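Local structure of alkaline serine protease (Pseudoalteromonas sp., 1Y9Z) at residues D404-A408 and G409-Q413; Q393-A396 and A397-T401; A142-T145 and H146-N149; E363-G367 and T368-T372; T340-A343 and L344-K347. The protein probably hydrolyses peptide bonds in proteins, as a cold-adapted subtilisin-like serine protease whose nucleophilic serine is blocked here by a sulfonyl inhibitor. All blocks are in the same frame, centred on the assembly; numbering follows the deposited sequence.

Contact 1 of 5, residues D404-A408 and G409-Q413; sequences DLSVA and GRDNQ. With CA (calcium ion), chain D.
Asp404 and Gly409 meet in a local, calcium-centred contact in the loop between helix 391-401 and helix 421-430. The carboxylate of Asp404 does two jobs: OD1 binds the calcium ion at 2.3 Å, and OD2 accepts the backbone N-H of Gly409 over 2.7 Å (N to OD2), on its syn side and 15° out of the carboxylate plane. Together the two bonds fix the rotation of the carboxylate. The loop wraps round the ion as a near-octahedral calcium site of this subtilase. Carbonyl oxygens of Leu405, Val407 and Gly409 and a water also bind the ion, Leu405 O opposite Gly409 O and Val407 O opposite the water. Asp404 OD1 faces Asp411 OD1, which binds calcium at 2.3 Å. The two carboxylates, 4.6 Å apart between OD1 atoms, would probably repel each other without it. With chi1 at 52°, CG of Asp411 sits between its backbone N and carbonyl carbon and turns OD1 inward; OD2 is held by Thr414 N. Val407 CG1 slides past Asp411 CB at 3.7 Å. Gly409 has backbone angles at which a side chain would jam against the preceding carbonyl. The water also accepts from Leu405 N at 3.1 Å.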
loop_
_atom_site.group_PDB
_atom_site.type_symbol
_atom_site.label_atom_id
_atom_site.label_comp_id
_atom_site.label_asym_id
_atom_site.label_seq_id
_atom_site.Cartn_x
_atom_site.Cartn_y
_atom_site.Cartn_z
ATOM N N ASP A 404 9.425 10.705 -13.954
ATOM C CA ASP A 404 8.634 10.257 -15.095
ATOM C C ASP A 404 8.678 8.739 -15.252
ATOM O O ASP A 404 9.752 8.140 -15.273
ATOM C CB ASP A 404 9.154 10.934 -16.367
ATOM C CG ASP A 404 8.197 10.812 -17.536
ATOM O OD1 ASP A 404 7.113 10.218 -17.374
ATOM O OD2 ASP A 404 8.533 11.320 -18.627
ATOM N N LEU A 405 7.502 8.126 -15.355
ATOM C CA LEU A 405 7.388 6.679 -15.518
ATOM C C LEU A 405 6.689 6.364 -16.835
ATOM O O LEU A 405 6.120 7.249 -17.467
ATOM C CB LEU A 405 6.569 6.072 -14.372
ATOM C CG LEU A 405 7.015 6.296 -12.926
ATOM C CD1 LEU A 405 6.064 5.555 -11.988
ATOM C CD2 LEU A 405 8.438 5.800 -12.737
ATOM N N SER A 406 6.731 5.099 -17.243
ATOM C CA SER A 406 6.079 4.670 -18.477
ATOM C C SER A 406 6.503 5.537 -19.661
ATOM O O SER A 406 7.662 5.943 -19.758
ATOM C CB SER A 406 4.558 4.730 -18.295
ATOM O OG SER A 406 3.876 4.165 -19.400
ATOM N N VAL A 407 5.566 5.814 -20.561
ATOM C CA VAL A 407 5.858 6.635 -21.729
ATOM C C VAL A 407 6.300 8.024 -21.278
ATOM O O VAL A 407 5.858 8.522 -20.241
ATOM C CB VAL A 407 4.618 6.760 -22.648
ATOM C CG1 VAL A 407 3.482 7.444 -21.904
ATOM C CG2 VAL A 407 4.976 7.531 -23.909
ATOM N N ALA A 408 7.180 8.643 -22.058
ATOM C CA ALA A 408 7.688 9.971 -21.737
ATOM C C ALA A 408 6.556 10.975 -21.555
ATOM O O ALA A 408 5.591 10.986 -22.324
ATOM C CB ALA A 408 8.632 10.446 -22.837
ATOM N N GLY A 409 6.685 11.818 -20.536
ATOM C CA GLY A 409 5.675 12.824 -20.267
ATOM C C GLY A 409 4.519 12.309 -19.435
ATOM O O GLY A 409 4.462 11.131 -19.088
ATOM N N ARG A 410 3.588 13.198 -19.117
ATOM C CA ARG A 410 2.434 12.814 -18.321
ATOM C C ARG A 410 1.579 11.802 -19.075
ATOM O O ARG A 410 1.353 11.943 -20.274
ATOM C CB ARG A 410 1.587 14.046 -17.991
ATOM C CG ARG A 410 0.397 13.745 -17.094
ATOM C CD ARG A 410 -0.424 14.993 -16.800
ATOM N NE ARG A 410 -1.486 14.704 -15.839
ATOM C CZ ARG A 410 -2.202 15.626 -15.204
ATOM N NH1 ARG A 410 -3.145 15.257 -14.347
ATOM N NH2 ARG A 410 -1.977 16.916 -15.418
ATOM N N ASP A 411 1.128 10.765 -18.375
ATOM C CA ASP A 411 0.257 9.766 -18.983
ATOM C C ASP A 411 -0.864 9.426 -18.007
ATOM O O ASP A 411 -0.770 9.731 -16.814
ATOM C CB ASP A 411 1.036 8.506 -19.398
ATOM C CG ASP A 411 1.870 7.926 -18.278
ATOM O OD1 ASP A 411 3.101 8.144 -18.279
ATOM O OD2 ASP A 411 1.290 7.256 -17.402
ATOM N N ASN A 412 -1.929 8.815 -18.516
ATOM C CA ASN A 412 -3.089 8.476 -17.693
ATOM C C ASN A 412 -2.848 7.377 -16.667
ATOM O O ASN A 412 -3.584 7.272 -15.685
ATOM C CB ASN A 412 -4.275 8.076 -18.578
ATOM C CG ASN A 412 -4.824 9.235 -19.398
ATOM O OD1 ASN A 412 -5.860 9.099 -20.049
ATOM N ND2 ASN A 412 -4.136 10.372 -19.372
ATOM N N GLN A 413 -1.835 6.552 -16.896
ATOM C CA GLN A 413 -1.534 5.471 -15.964
ATOM C C GLN A 413 -0.763 5.914 -14.725
ATOM O O GLN A 413 -1.105 5.531 -13.604
ATOM C CB GLN A 413 -0.737 4.365 -16.663
ATOM C CG GLN A 413 -1.564 3.469 -17.570
ATOM C CD GLN A 413 -1.990 4.145 -18.859
ATOM O OE1 GLN A 413 -3.034 3.816 -19.424
ATOM N NE2 GLN A 413 -1.178 5.081 -19.341
HETATM CA CA CA D . 5.181 9.175 -18.161
HETATM O O HOH W 1 4.639 9.349 -15.818
#

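Contact 2 of 5, residues Q393-A396 and A397-T401; sequences QVRA and ALNAT
The guanidinium of Arg395 and the amide of Asn399 are the flat groups, turned 72° apart on side chains that run side by side one turn apart on helix 391-401. Arg395 NH2, at the guanidinium edge, sits over the face of the Tyr147 ring near CZ; Met175 of strand 174-180 packs against both side chains, and Tyr416 touches Asn399. This is the i to i+4 spacing of an alpha-helix in the subtilisin-like alpha/beta fold, packed on that strand, helix 368-385 and helix 421-430. CG anti to the backbone N (chi1 -177°) and the extended chain beyond it carry Arg395 NE, away from the helix axis, to a salt bridge with Glu197; NH2 bonds to Asp172 O. Asn399 stays close to the backbone, its CG 3.5 Å from Arg395 O, which accepts Asn399 N at 3.1 Å. With an alanine here the amide would be gone, which would probably open a gap beside Met175 and Tyr416 and strip the flank of Arg395 CG of its neighbour. On the buried side Val394 CG1 meets Leu398 CG at 4.3 Å, covered by Trp383 and Ala379 of helix 368-385. One turn on from Ala397, OG1 of Thr401 donates to Ala397 O at 2.8 Å.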
loop_
_atom_site.group_PDB
_atom_site.type_symbol
_atom_site.label_atom_id
_atom_site.label_comp_id
_atom_site.label_asym_id
_atom_site.label_seq_id
_atom_site.Cartn_x
_atom_site.Cartn_y
_atom_site.Cartn_z
ATOM N N GLN A 393 1.214 25.584 -4.451
ATOM C CA GLN A 393 2.643 25.634 -4.731
ATOM C C GLN A 393 3.324 24.303 -4.407
ATOM O O GLN A 393 4.207 23.853 -5.140
ATOM C CB GLN A 393 3.286 26.786 -3.953
ATOM C CG GLN A 393 2.993 28.147 -4.578
ATOM C CD GLN A 393 3.438 29.321 -3.726
ATOM O OE1 GLN A 393 3.565 30.444 -4.219
ATOM N NE2 GLN A 393 3.662 29.074 -2.443
ATOM N N VAL A 394 2.908 23.666 -3.316
ATOM C CA VAL A 394 3.478 22.377 -2.941
ATOM C C VAL A 394 3.060 21.331 -3.979
ATOM O O VAL A 394 3.864 20.496 -4.396
ATOM C CB VAL A 394 2.990 21.938 -1.540
ATOM C CG1 VAL A 394 3.439 20.512 -1.248
ATOM C CG2 VAL A 394 3.547 22.885 -0.483
ATOM N N ARG A 395 1.795 21.389 -4.394
ATOM C CA ARG A 395 1.264 20.464 -5.389
ATOM C C ARG A 395 2.105 20.557 -6.663
ATOM O O ARG A 395 2.506 19.543 -7.233
ATOM C CB ARG A 395 -0.199 20.815 -5.685
ATOM C CG ARG A 395 -0.903 19.887 -6.660
ATOM C CD ARG A 395 -2.371 20.260 -6.764
ATOM N NE ARG A 395 -3.080 19.474 -7.766
ATOM C CZ ARG A 395 -4.357 19.657 -8.083
ATOM N NH1 ARG A 395 -4.927 18.898 -9.010
ATOM N NH2 ARG A 395 -5.066 20.597 -7.469
ATOM N N ALA A 396 2.379 21.785 -7.095
ATOM C CA ALA A 396 3.178 22.008 -8.295
ATOM C C ALA A 396 4.586 21.448 -8.120
ATOM O O ALA A 396 5.149 20.861 -9.047
ATOM C CB ALA A 396 3.242 23.500 -8.607
ATOM N N ALA A 397 5.152 21.625 -6.930
ATOM C CA ALA A 397 6.493 21.132 -6.649
ATOM C C ALA A 397 6.549 19.613 -6.771
ATOM O O ALA A 397 7.492 19.060 -7.335
ATOM C CB ALA A 397 6.926 21.561 -5.255
ATOM N N LEU A 398 5.534 18.934 -6.246
ATOM C CA LEU A 398 5.497 17.478 -6.312
ATOM C C LEU A 398 5.421 16.998 -7.762
ATOM O O LEU A 398 6.113 16.060 -8.155
ATOM C CB LEU A 398 4.298 16.943 -5.520
ATOM C CG LEU A 398 4.271 17.277 -4.024
ATOM C CD1 LEU A 398 2.991 16.743 -3.404
ATOM C CD2 LEU A 398 5.490 16.679 -3.334
ATOM N N ASN A 399 4.586 17.655 -8.558
ATOM C CA ASN A 399 4.424 17.289 -9.960
ATOM C C ASN A 399 5.670 17.594 -10.781
ATOM O O ASN A 399 6.082 16.799 -11.627
ATOM C CB ASN A 399 3.229 18.035 -10.554
ATOM C CG ASN A 399 1.908 17.555 -9.994
ATOM O OD1 ASN A 399 0.901 18.265 -10.048
ATOM N ND2 ASN A 399 1.901 16.341 -9.463
ATOM N N ALA A 400 6.273 18.749 -10.524
ATOM C CA ALA A 400 7.461 19.166 -11.257
ATOM C C ALA A 400 8.686 18.303 -10.978
ATOM O O ALA A 400 9.594 18.230 -11.805
ATOM C CB ALA A 400 7.776 20.619 -10.942
ATOM N N THR A 401 8.713 17.645 -9.822
ATOM C CA THR A 401 9.862 16.826 -9.457
ATOM C C THR A 401 9.627 15.321 -9.443
ATOM O O THR A 401 10.528 14.559 -9.096
ATOM C CB THR A 401 10.409 17.237 -8.080
ATOM O OG1 THR A 401 9.406 17.023 -7.081
ATOM C CG2 THR A 401 10.808 18.706 -8.088
#

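Contact 3 of 5, residues A142-T145 and H146-N149; sequences ALNT and HYNN
Asn148 folds back over the preceding turn of helix 137-148 to meet Asn144. Its CB lies 3.4 Å from Asn144 O, and with chi1 near -67°, CG anti to its own carbonyl carbon, the branch stays close to that oxygen: CG is 3.2 Å from Asn144 O. At the tip, ND2 comes to 3.0 Å from Asn144 O, but the angle is too poor for a hydrogen bond, and the oxygen is already taken by Asn148 N at 2.8 Å in a nearly straight bond. ND2 also faces Asn144 ND2 at 3.3 Å, donor against donor. OD1 lies farther off. The two amides cross with planes 62° apart. Asn144 ND2 has a second neighbour, the edge of the Tyr147 ring near its plane.

One position along, Thr145 and Asn149 run side by side in the same direction, CG2 of Thr145 3.5 Å from ND2 of Asn149, while Thr145 OG1 bonds back to Asn141 O. Asn149 N reaches Thr145 O in a more bent bond (137°), where the helix gives way to loop. The helix joins strand 125-128 to strand 152-156 in a beta-alpha-beta unit of the subtilisin-like fold. On its inner flank Leu143 packs on Ile114, which also touches His146, and on Tyr171.

The backbone therefore carries the contact: the two ND2 atoms come together without bonding, and with N-H donors facing each other neither amide satisfies the other as modelled, which leaves the turn held by its main-chain bonds.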
loop_
_atom_site.group_PDB
_atom_site.type_symbol
_atom_site.label_atom_id
_atom_site.label_comp_id
_atom_site.label_asym_id
_atom_site.label_seq_id
_atom_site.Cartn_x
_atom_site.Cartn_y
_atom_site.Cartn_z
ATOM N N ALA A 142 -17.155 23.154 -3.074
ATOM C CA ALA A 142 -16.708 23.115 -1.685
ATOM C C ALA A 142 -15.234 22.746 -1.581
ATOM O O ALA A 142 -14.487 23.362 -0.818
ATOM C CB ALA A 142 -17.549 22.129 -0.890
ATOM N N LEU A 143 -14.812 21.744 -2.345
ATOM C CA LEU A 143 -13.419 21.321 -2.308
ATOM C C LEU A 143 -12.495 22.350 -2.948
ATOM O O LEU A 143 -11.377 22.562 -2.481
ATOM C CB LEU A 143 -13.250 19.950 -2.977
ATOM C CG LEU A 143 -13.493 18.754 -2.039
ATOM C CD1 LEU A 143 -14.883 18.831 -1.418
ATOM C CD2 LEU A 143 -13.323 17.451 -2.809
ATOM N N ASN A 144 -12.960 23.005 -4.008
ATOM C CA ASN A 144 -12.146 24.018 -4.667
ATOM C C ASN A 144 -11.911 25.171 -3.689
ATOM O O ASN A 144 -10.835 25.770 -3.665
ATOM C CB ASN A 144 -12.851 24.551 -5.917
ATOM C CG ASN A 144 -11.918 25.341 -6.820
ATOM O OD1 ASN A 144 -12.363 26.165 -7.619
ATOM N ND2 ASN A 144 -10.620 25.082 -6.707
ATOM N N THR A 145 -12.923 25.477 -2.883
ATOM C CA THR A 145 -12.816 26.551 -1.902
ATOM C C THR A 145 -11.739 26.208 -0.877
ATOM O O THR A 145 -10.895 27.042 -0.553
ATOM C CB THR A 145 -14.164 26.783 -1.188
ATOM O OG1 THR A 145 -15.128 27.256 -2.139
ATOM C CG2 THR A 145 -14.014 27.813 -0.073
ATOM N N HIS A 146 -11.762 24.978 -0.371
ATOM C CA HIS A 146 -10.763 24.549 0.601
ATOM C C HIS A 146 -9.367 24.615 -0.004
ATOM O O HIS A 146 -8.429 25.089 0.633
ATOM C CB HIS A 146 -11.053 23.124 1.075
ATOM C CG HIS A 146 -11.999 23.057 2.231
ATOM N ND1 HIS A 146 -13.153 22.305 2.211
ATOM C CD2 HIS A 146 -11.953 23.644 3.450
ATOM C CE1 HIS A 146 -13.777 22.430 3.369
ATOM N NE2 HIS A 146 -13.070 23.237 4.139
ATOM N N TYR A 147 -9.235 24.135 -1.237
ATOM C CA TYR A 147 -7.956 24.144 -1.935
ATOM C C TYR A 147 -7.444 25.572 -2.106
ATOM O O TYR A 147 -6.277 25.856 -1.828
ATOM C CB TYR A 147 -8.107 23.464 -3.300
ATOM C CG TYR A 147 -6.862 23.484 -4.158
ATOM C CD1 TYR A 147 -5.656 22.961 -3.694
ATOM C CD2 TYR A 147 -6.898 24.005 -5.450
ATOM C CE1 TYR A 147 -4.517 22.958 -4.498
ATOM C CE2 TYR A 147 -5.768 24.006 -6.262
ATOM C CZ TYR A 147 -4.581 23.481 -5.781
ATOM O OH TYR A 147 -3.465 23.476 -6.586
ATOM N N ASN A 148 -8.313 26.470 -2.554
ATOM C CA ASN A 148 -7.904 27.857 -2.743
ATOM C C ASN A 148 -7.600 28.520 -1.407
ATOM O O ASN A 148 -6.811 29.464 -1.346
ATOM C CB ASN A 148 -8.980 28.642 -3.498
ATOM C CG ASN A 148 -9.133 28.179 -4.932
ATOM O OD1 ASN A 148 -8.145 27.895 -5.614
ATOM N ND2 ASN A 148 -10.373 28.110 -5.404
ATOM N N ASN A 149 -8.220 28.027 -0.339
ATOM C CA ASN A 149 -7.973 28.577 0.989
ATOM C C ASN A 149 -6.640 28.079 1.538
ATOM O O ASN A 149 -6.221 28.484 2.620
ATOM C CB ASN A 149 -9.094 28.207 1.966
ATOM C CG ASN A 149 -10.362 29.002 1.727
ATOM O OD1 ASN A 149 -10.339 30.043 1.072
ATOM N ND2 ASN A 149 -11.474 28.522 2.274
#

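Contact 4 of 5, residues E363-G367 and T368-T372; sequences EYYNG and TSMAT. With PMS (phenylmethanesulfonic acid), chain H.
The chain leaves strand 362-365 and turns at Gly367, the N-cap of helix 368-385; Gly367 O accepts Met370 N at 2.9 Å from above the carbonyl plane and Ala371 N in a weak bond. This is the Gly-Thr-Ser-Met-Ala motif of subtilases, with the nucleophilic serine in the helix's first turn. Gly367 has angles (phi 149°) at which a CB would press on the preceding carbonyl oxygen and come tight against Met370 SD. Met370, its chain bent at chi2 and chi3, runs back obliquely across Tyr365: SD sits 3.7 Å from Tyr365 CB, and CE reaches the ring's edge near its plane. This Met-aromatic contact has SD 5.4 Å from the ring centroid, 88° off the ring normal. The Tyr365 ring stacks on His68, which Met370 also touches. Toward strand 152-156, Thr368 O is gripped by Thr372 N and by Thr372 OG1 at 2.8 Å, from opposite faces of its plane. Asn159, probably the oxyanion-hole asparagine as in relatives, accepts Thr368 N and helps line the inhibitor pocket with His65. OG of Ser369 is bonded covalently to the sulfur S of the phenylmethanesulfonyl group at 1.6 Å.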
loop_
_atom_site.group_PDB
_atom_site.type_symbol
_atom_site.label_atom_id
_atom_site.label_comp_id
_atom_site.label_asym_id
_atom_site.label_seq_id
_atom_site.Cartn_x
_atom_site.Cartn_y
_atom_site.Cartn_z
ATOM N N GLU A 363 0.173 -6.189 7.788
ATOM C CA GLU A 363 -0.276 -6.957 6.639
ATOM C C GLU A 363 0.019 -6.243 5.334
ATOM O O GLU A 363 0.133 -5.015 5.294
ATOM C CB GLU A 363 -1.782 -7.232 6.734
ATOM C CG GLU A 363 -2.274 -8.275 5.735
ATOM C CD GLU A 363 -3.721 -8.679 5.948
ATOM O OE1 GLU A 363 -4.178 -9.605 5.247
ATOM O OE2 GLU A 363 -4.400 -8.079 6.807
ATOM N N TYR A 364 0.156 -7.031 4.273
ATOM C CA TYR A 364 0.388 -6.497 2.940
ATOM C C TYR A 364 -0.964 -6.218 2.289
ATOM O O TYR A 364 -1.851 -7.075 2.297
ATOM C CB TYR A 364 1.146 -7.503 2.071
ATOM C CG TYR A 364 2.639 -7.525 2.293
ATOM C CD1 TYR A 364 3.216 -8.349 3.262
ATOM C CD2 TYR A 364 3.476 -6.704 1.542
ATOM C CE1 TYR A 364 4.596 -8.351 3.474
ATOM C CE2 TYR A 364 4.846 -6.696 1.746
ATOM C CZ TYR A 364 5.402 -7.519 2.710
ATOM O OH TYR A 364 6.765 -7.485 2.904
ATOM N N TYR A 365 -1.111 -5.012 1.746
ATOM C CA TYR A 365 -2.325 -4.588 1.046
ATOM C C TYR A 365 -1.935 -4.073 -0.335
ATOM O O TYR A 365 -0.800 -3.646 -0.547
ATOM C CB TYR A 365 -3.014 -3.413 1.748
ATOM C CG TYR A 365 -3.912 -3.701 2.931
ATOM C CD1 TYR A 365 -4.803 -2.724 3.371
ATOM C CD2 TYR A 365 -3.855 -4.906 3.635
ATOM C CE1 TYR A 365 -5.613 -2.924 4.476
ATOM C CE2 TYR A 365 -4.674 -5.120 4.756
ATOM C CZ TYR A 365 -5.547 -4.118 5.167
ATOM O OH TYR A 365 -6.347 -4.283 6.271
ATOM N N ASN A 366 -2.897 -4.088 -1.255
ATOM C CA ASN A 366 -2.710 -3.568 -2.613
ATOM C C ASN A 366 -3.766 -2.490 -2.815
ATOM O O ASN A 366 -4.879 -2.613 -2.303
ATOM C CB ASN A 366 -2.998 -4.622 -3.686
ATOM C CG ASN A 366 -2.150 -5.859 -3.565
ATOM O OD1 ASN A 366 -2.548 -6.925 -4.036
ATOM N ND2 ASN A 366 -0.979 -5.736 -2.960
ATOM N N GLY A 367 -3.440 -1.452 -3.578
ATOM C CA GLY A 367 -4.440 -0.438 -3.851
ATOM C C GLY A 367 -3.959 0.979 -4.047
ATOM O O GLY A 367 -2.887 1.358 -3.574
ATOM N N THR A 368 -4.750 1.768 -4.772
ATOM C CA THR A 368 -4.411 3.167 -4.970
ATOM C C THR A 368 -4.577 3.835 -3.605
ATOM O O THR A 368 -4.030 4.906 -3.360
ATOM C CB THR A 368 -5.333 3.852 -6.016
ATOM O OG1 THR A 368 -6.709 3.607 -5.701
ATOM C CG2 THR A 368 -5.027 3.331 -7.408
ATOM N N SER A 369 -5.323 3.178 -2.715
ATOM C CA SER A 369 -5.546 3.683 -1.361
ATOM C C SER A 369 -4.272 3.557 -0.536
ATOM O O SER A 369 -4.155 4.182 0.513
ATOM C CB SER A 369 -6.789 2.962 -0.956
ATOM O OG SER A 369 -8.032 3.373 -1.229
ATOM N N MET A 370 -3.337 2.730 -1.008
ATOM C CA MET A 370 -2.052 2.525 -0.337
ATOM C C MET A 370 -1.029 3.511 -0.903
ATOM O O MET A 370 -0.128 3.966 -0.198
ATOM C CB MET A 370 -1.551 1.088 -0.548
ATOM C CG MET A 370 -2.153 0.039 0.389
ATOM S SD MET A 370 -3.953 -0.152 0.324
ATOM C CE MET A 370 -4.441 0.889 1.680
ATOM N N ALA A 371 -1.166 3.835 -2.185
ATOM C CA ALA A 371 -0.260 4.782 -2.825
ATOM C C ALA A 371 -0.544 6.187 -2.293
ATOM O O ALA A 371 0.373 6.978 -2.058
ATOM C CB ALA A 371 -0.458 4.746 -4.340
ATOM N N THR A 372 -1.824 6.481 -2.090
ATOM C CA THR A 372 -2.254 7.785 -1.609
ATOM C C THR A 372 -1.529 8.273 -0.346
ATOM O O THR A 372 -1.010 9.387 -0.334
ATOM C CB THR A 372 -3.788 7.797 -1.413
ATOM O OG1 THR A 372 -4.416 7.585 -2.687
ATOM C CG2 THR A 372 -4.262 9.131 -0.856
HETATM C C PMS H . -10.290 1.822 -1.938
HETATM S S PMS H . -9.029 3.035 -2.399
HETATM C C1 PMS H . -11.557 2.450 -1.306
HETATM C C2 PMS H . -12.642 2.817 -2.182
HETATM C C3 PMS H . -13.832 3.399 -1.640
HETATM C C4 PMS H . -13.893 3.597 -0.206
HETATM C C5 PMS H . -12.831 3.239 0.660
HETATM C C6 PMS H . -11.624 2.654 0.165
HETATM O O2S PMS H . -9.720 4.227 -2.878
HETATM O O1S PMS H . -8.190 2.494 -3.442
#

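Contact 5 of 5, residues T340-A343 and L344-K347; sequences TGLA and LKAK
Leu342 and Lys345 lie alongside each other, pointing the same way, and their side chains touch most closely at Leu342 CD2 and Lys345 CE, 3.5 Å, tighter than usual for two carbons. Nearer the backbone, Lys345 CB presses on Leu342 O at 3.1 Å, an oxygen that also accepts Lys345 N at 3.2 Å from above its carbonyl plane, 72° out of it. One residue back, Leu344 CG sits 3.3 Å from Thr340 O, and its CD1 reaches Thr340 CG2 at 4.3 Å. Thr340 O takes Leu344 N in an i to i+4 bond of 3.0 Å. From there on the bonding shifts to i+3 partners, with Ala346 N to Ala343 O and Lys347 N to Leu344 O, while Lys345 N keeps a weak bond to Gly341 O. This is the weakly bonded last part of helix 338-345, which links strand 333-336 to strand 351-360 of a large mixed sheet, part of what is probably the insert beta-barrel domain of this protease. Farther out, Leu344 packs on Ile221 and Tyr226. The Lys345 chain runs straight along Leu342, then bends at chi4 (-66°) to bring NZ into a salt bridge with Glu259. Were Lys345 replaced by an alanine, Glu259 would probably lose its positive mate and the flank of Leu342 its cover. NZ has a weak second bond, to Tyr309 OH, and Thr340 OG1 bonds to Asp337 OD2.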
loop_
_atom_site.group_PDB
_atom_site.type_symbol
_atom_site.label_atom_id
_atom_site.label_comp_id
_atom_site.label_asym_id
_atom_site.label_seq_id
_atom_site.Cartn_x
_atom_site.Cartn_y
_atom_site.Cartn_z
ATOM N N THR A 340 14.735 -11.522 -5.406
ATOM C CA THR A 340 14.772 -12.451 -4.286
ATOM C C THR A 340 14.710 -13.895 -4.778
ATOM O O THR A 340 15.412 -14.762 -4.260
ATOM C CB THR A 340 13.607 -12.177 -3.317
ATOM O OG1 THR A 340 13.735 -10.849 -2.793
ATOM C CG2 THR A 340 13.621 -13.171 -2.164
ATOM N N GLY A 341 13.877 -14.148 -5.782
ATOM C CA GLY A 341 13.758 -15.490 -6.322
ATOM C C GLY A 341 15.057 -15.967 -6.945
ATOM O O GLY A 341 15.414 -17.142 -6.831
ATOM N N LEU A 342 15.771 -15.060 -7.603
ATOM C CA LEU A 342 17.037 -15.417 -8.233
ATOM C C LEU A 342 18.111 -15.647 -7.178
ATOM O O LEU A 342 18.994 -16.489 -7.351
ATOM C CB LEU A 342 17.481 -14.319 -9.204
ATOM C CG LEU A 342 16.570 -14.073 -10.410
ATOM C CD1 LEU A 342 17.179 -12.993 -11.291
ATOM C CD2 LEU A 342 16.387 -15.361 -11.200
ATOM N N ALA A 343 18.033 -14.900 -6.083
ATOM C CA ALA A 343 18.997 -15.039 -5.000
ATOM C C ALA A 343 18.813 -16.399 -4.336
ATOM O O ALA A 343 19.781 -17.038 -3.922
ATOM C CB ALA A 343 18.809 -13.922 -3.979
ATOM N N LEU A 344 17.562 -16.838 -4.243
ATOM C CA LEU A 344 17.247 -18.125 -3.636
ATOM C C LEU A 344 17.800 -19.283 -4.461
ATOM O O LEU A 344 17.998 -20.381 -3.941
ATOM C CB LEU A 344 15.731 -18.274 -3.470
ATOM C CG LEU A 344 15.105 -17.407 -2.373
ATOM C CD1 LEU A 344 13.588 -17.469 -2.461
ATOM C CD2 LEU A 344 15.589 -17.887 -1.008
ATOM N N LYS A 345 18.048 -19.037 -5.745
ATOM C CA LYS A 345 18.590 -20.066 -6.629
ATOM C C LYS A 345 19.937 -20.559 -6.111
ATOM O O LYS A 345 20.267 -21.740 -6.233
ATOM C CB LYS A 345 18.776 -19.520 -8.046
ATOM C CG LYS A 345 17.501 -19.395 -8.860
ATOM C CD LYS A 345 17.803 -18.804 -10.234
ATOM C CE LYS A 345 16.584 -18.830 -11.140
ATOM N NZ LYS A 345 16.169 -20.218 -11.473
ATOM N N ALA A 346 20.710 -19.644 -5.539
ATOM C CA ALA A 346 22.028 -19.970 -5.009
ATOM C C ALA A 346 21.952 -20.789 -3.725
ATOM O O ALA A 346 22.952 -21.365 -3.290
ATOM C CB ALA A 346 22.816 -18.692 -4.764
ATOM N N LYS A 347 20.770 -20.842 -3.121
ATOM C CA LYS A 347 20.583 -21.582 -1.877
ATOM C C LYS A 347 19.902 -22.933 -2.074
ATOM O O LYS A 347 19.544 -23.600 -1.103
ATOM C CB LYS A 347 19.774 -20.740 -0.888
ATOM C CG LYS A 347 20.381 -19.377 -0.597
ATOM C CD LYS A 347 21.802 -19.501 -0.061
ATOM C CE LYS A 347 22.423 -18.136 0.178
ATOM N NZ LYS A 347 23.824 -18.241 0.671
#

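Contact 4 marks the active site, near the centre of the chain, with the inhibitor on its serine. The loop of contact 1 comes closest to it among the other four, nearest atoms about 8 Å apart; contact 2 follows at about 9 Å, again between nearest atoms. Contact 1 comes shortly after contact 2 in the chain, their centres 16 Å apart. Contact 3 meets contact 2 directly, Tyr147 CZ packing 3.4 Å from Arg395 NH2, which brings two helices of the alpha/beta domain together. Contact 5 stands apart, its centre about 51 Å from that of contact 3 and 27 Å from that of contact 4, with no touch to any other.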